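Local structure of putative transcriptional regulator protein (Vibrio parahaemolyticus, 3ER6) at residues Ile83-Asp91 against Phe138-Phe146. The protein is of unknown function but is probably a sequence-specific DNA-binding transcription regulator, represented here by its DJ-1/PfpI-family domain. The protein carries 1 engineered substitution. Numbering follows the deposited sequence.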
# COMPACT_ATOMS: atom_id res chain seq x y z
N ILE A 83 5.76 -6.57 -10.77
CA ILE A 83 5.85 -6.38 -12.21
C ILE A 83 4.53 -6.65 -12.88
O ILE A 83 4.46 -6.73 -14.11
CB ILE A 83 7.05 -7.21 -12.86
CG1 ILE A 83 6.91 -8.74 -12.64
CG2 ILE A 83 8.41 -6.71 -12.34
CD1 ILE A 83 7.93 -9.59 -13.56
N GLY A 84 3.48 -6.80 -12.08
CA GLY A 84 2.16 -7.23 -12.60
C GLY A 84 2.24 -8.66 -13.15
O GLY A 84 2.86 -9.52 -12.55
N ASP A 85 1.67 -8.90 -14.31
CA ASP A 85 1.69 -10.23 -14.88
C ASP A 85 3.02 -10.46 -15.55
O ASP A 85 3.35 -9.84 -16.57
CB ASP A 85 0.57 -10.37 -15.91
CG ASP A 85 0.53 -11.77 -16.56
OD1 ASP A 85 1.38 -12.67 -16.33
OD2 ASP A 85 -0.41 -11.95 -17.34
N PRO A 86 3.79 -11.40 -14.98
CA PRO A 86 5.17 -11.62 -15.47
C PRO A 86 5.18 -12.04 -16.94
O PRO A 86 6.16 -11.79 -17.65
CB PRO A 86 5.72 -12.71 -14.56
CG PRO A 86 4.86 -12.58 -13.26
CD PRO A 86 3.47 -12.18 -13.77
N LEU A 87 4.10 -12.66 -17.38
CA LEU A 87 4.08 -13.22 -18.74
C LEU A 87 4.09 -12.02 -19.67
O LEU A 87 4.66 -12.06 -20.76
CB LEU A 87 2.79 -14.03 -18.91
CG LEU A 87 2.91 -15.26 -19.81
CD1 LEU A 87 4.16 -16.07 -19.43
CD2 LEU A 87 1.64 -16.08 -19.72
N GLU A 88 3.48 -10.94 -19.23
CA GLU A 88 3.45 -9.66 -19.94
C GLU A 88 4.82 -8.96 -19.87
O GLU A 88 5.40 -8.52 -20.89
CB GLU A 88 2.45 -8.79 -19.22
CG GLU A 88 1.76 -7.77 -20.07
CD GLU A 88 2.73 -6.89 -20.85
OE1 GLU A 88 3.90 -6.77 -20.43
OE2 GLU A 88 2.30 -6.30 -21.88
N SER A 89 5.38 -8.86 -18.66
CA SER A 89 6.40 -7.84 -18.42
C SER A 89 7.80 -8.36 -18.30
O SER A 89 8.77 -7.63 -18.51
CB SER A 89 6.04 -7.13 -17.13
OG SER A 89 6.03 -8.06 -16.06
N LEU A 90 7.95 -9.58 -17.85
CA LEU A 90 9.28 -10.02 -17.34
C LEU A 90 10.36 -9.87 -18.43
O LEU A 90 11.50 -9.45 -18.14
CB LEU A 90 9.24 -11.48 -16.83
CG LEU A 90 10.54 -12.02 -16.20
CD1 LEU A 90 10.98 -11.22 -14.95
CD2 LEU A 90 10.40 -13.51 -15.84
N ASP A 91 9.99 -10.24 -19.66
CA ASP A 91 10.94 -10.28 -20.76
C ASP A 91 11.19 -8.91 -21.34
O ASP A 91 12.08 -8.74 -22.15
CB ASP A 91 10.47 -11.23 -21.89
CG ASP A 91 10.65 -12.71 -21.51
OD1 ASP A 91 11.28 -13.00 -20.43
OD2 ASP A 91 10.17 -13.58 -22.28
N PHE A 138 -0.18 -16.31 -8.75
CA PHE A 138 0.90 -16.52 -9.71
C PHE A 138 1.80 -17.76 -9.47
O PHE A 138 2.83 -17.91 -10.14
CB PHE A 138 1.72 -15.23 -9.94
CG PHE A 138 1.05 -14.25 -10.90
CD1 PHE A 138 0.68 -14.67 -12.18
CD2 PHE A 138 0.80 -12.94 -10.55
CE1 PHE A 138 0.07 -13.83 -13.07
CE2 PHE A 138 0.17 -12.09 -11.43
CZ PHE A 138 -0.20 -12.53 -12.69
N ALA A 139 1.43 -18.65 -8.55
CA ALA A 139 2.30 -19.78 -8.23
C ALA A 139 2.49 -20.76 -9.39
O ALA A 139 3.60 -21.30 -9.61
CB ALA A 139 1.82 -20.55 -6.98
N HIS A 140 1.41 -21.01 -10.14
CA HIS A 140 1.53 -21.88 -11.31
C HIS A 140 2.57 -21.35 -12.32
O HIS A 140 3.46 -22.06 -12.76
CB HIS A 140 0.19 -22.07 -12.01
CG HIS A 140 0.29 -22.96 -13.21
ND1 HIS A 140 0.41 -24.33 -13.11
CD2 HIS A 140 0.37 -22.67 -14.53
CE1 HIS A 140 0.52 -24.85 -14.32
NE2 HIS A 140 0.50 -23.86 -15.20
N LEU A 141 2.43 -20.08 -12.68
CA LEU A 141 3.35 -19.47 -13.63
C LEU A 141 4.78 -19.54 -13.13
O LEU A 141 5.69 -19.91 -13.89
CB LEU A 141 2.93 -18.03 -13.96
CG LEU A 141 3.81 -17.27 -14.96
CD1 LEU A 141 3.81 -17.94 -16.34
CD2 LEU A 141 3.32 -15.82 -15.11
N PHE A 142 5.00 -19.19 -11.87
CA PHE A 142 6.35 -19.30 -11.29
C PHE A 142 6.88 -20.74 -11.50
O PHE A 142 8.04 -20.94 -11.85
CB PHE A 142 6.33 -19.01 -9.81
CG PHE A 142 7.70 -18.78 -9.24
CD1 PHE A 142 8.23 -17.49 -9.21
CD2 PHE A 142 8.45 -19.84 -8.74
CE1 PHE A 142 9.50 -17.27 -8.69
CE2 PHE A 142 9.71 -19.62 -8.21
CZ PHE A 142 10.23 -18.30 -8.20
N GLY A 143 6.02 -21.72 -11.26
CA GLY A 143 6.40 -23.12 -11.52
C GLY A 143 6.76 -23.41 -12.97
O GLY A 143 7.67 -24.17 -13.24
N GLU A 144 6.04 -22.82 -13.91
CA GLU A 144 6.34 -22.98 -15.34
C GLU A 144 7.67 -22.34 -15.71
O GLU A 144 8.50 -22.95 -16.40
CB GLU A 144 5.22 -22.39 -16.18
CG GLU A 144 3.85 -23.02 -15.89
CD GLU A 144 3.83 -24.55 -16.11
OE1 GLU A 144 3.34 -24.98 -17.19
OE2 GLU A 144 4.28 -25.34 -15.23
N LEU A 145 7.94 -21.14 -15.19
CA LEU A 145 9.18 -20.43 -15.55
C LEU A 145 10.44 -20.89 -14.82
O LEU A 145 11.55 -20.82 -15.37
CB LEU A 145 8.97 -18.88 -15.41
CG LEU A 145 7.74 -18.37 -16.18
CD1 LEU A 145 7.46 -16.85 -15.91
CD2 LEU A 145 7.98 -18.60 -17.64
N PHE A 146 10.28 -21.26 -13.55
CA PHE A 146 11.40 -21.59 -12.69
C PHE A 146 11.13 -22.95 -12.05
O PHE A 146 11.04 -23.06 -10.81
CB PHE A 146 11.59 -20.50 -11.60
CG PHE A 146 11.71 -19.10 -12.18
CD1 PHE A 146 12.88 -18.70 -12.84
CD2 PHE A 146 10.61 -18.22 -12.13
CE1 PHE A 146 12.96 -17.42 -13.44
CE2 PHE A 146 10.67 -16.95 -12.72
CZ PHE A 146 11.85 -16.55 -13.38
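Asp85 OD1 accepts a hydrogen bond from Leu87 N at 2.9 Å and also lies against helix 136-145, 3.7 Å from Phe138 CE1 and near Leu141 CD2. Asp85 is the N-cap of helix 86-89, its short carboxylate well able to reach a backbone N-H there, and the N-H arrives from above the carboxylate plane. With CG anti to the backbone N (chi1 -180°), the carboxylate swings across Phe138, its plane 30° from that of the ring. Gly84 before it has a positive phi (65°), which glycine accommodates easily. Proline suits the first turn of a helix, where its missing N-H costs no bond, and here Pro86 lays CD over the centre of the Phe138 ring as a CH-pi contact, 3.8 Å from the centroid. The same CD touches Leu141 CD2, while Leu141 CD1 meets Leu87 CD1 at 3.6 Å. Farther along, Leu90 CD2 packs against Phe146 CZ at 4.2 Å and more loosely against Leu145 CD1. Helix 117-124 also packs on this region of the DJ-1/PfpI-type domain, Phe119 touching Pro86, and Thr116 OG1 hydrogen-bonds Gly84 O. No hydrogen bond spans the two segments, so their cohesion rests on apolar and CH-pi packing, while the polar cap shapes the turn presenting Pro86 and Leu87.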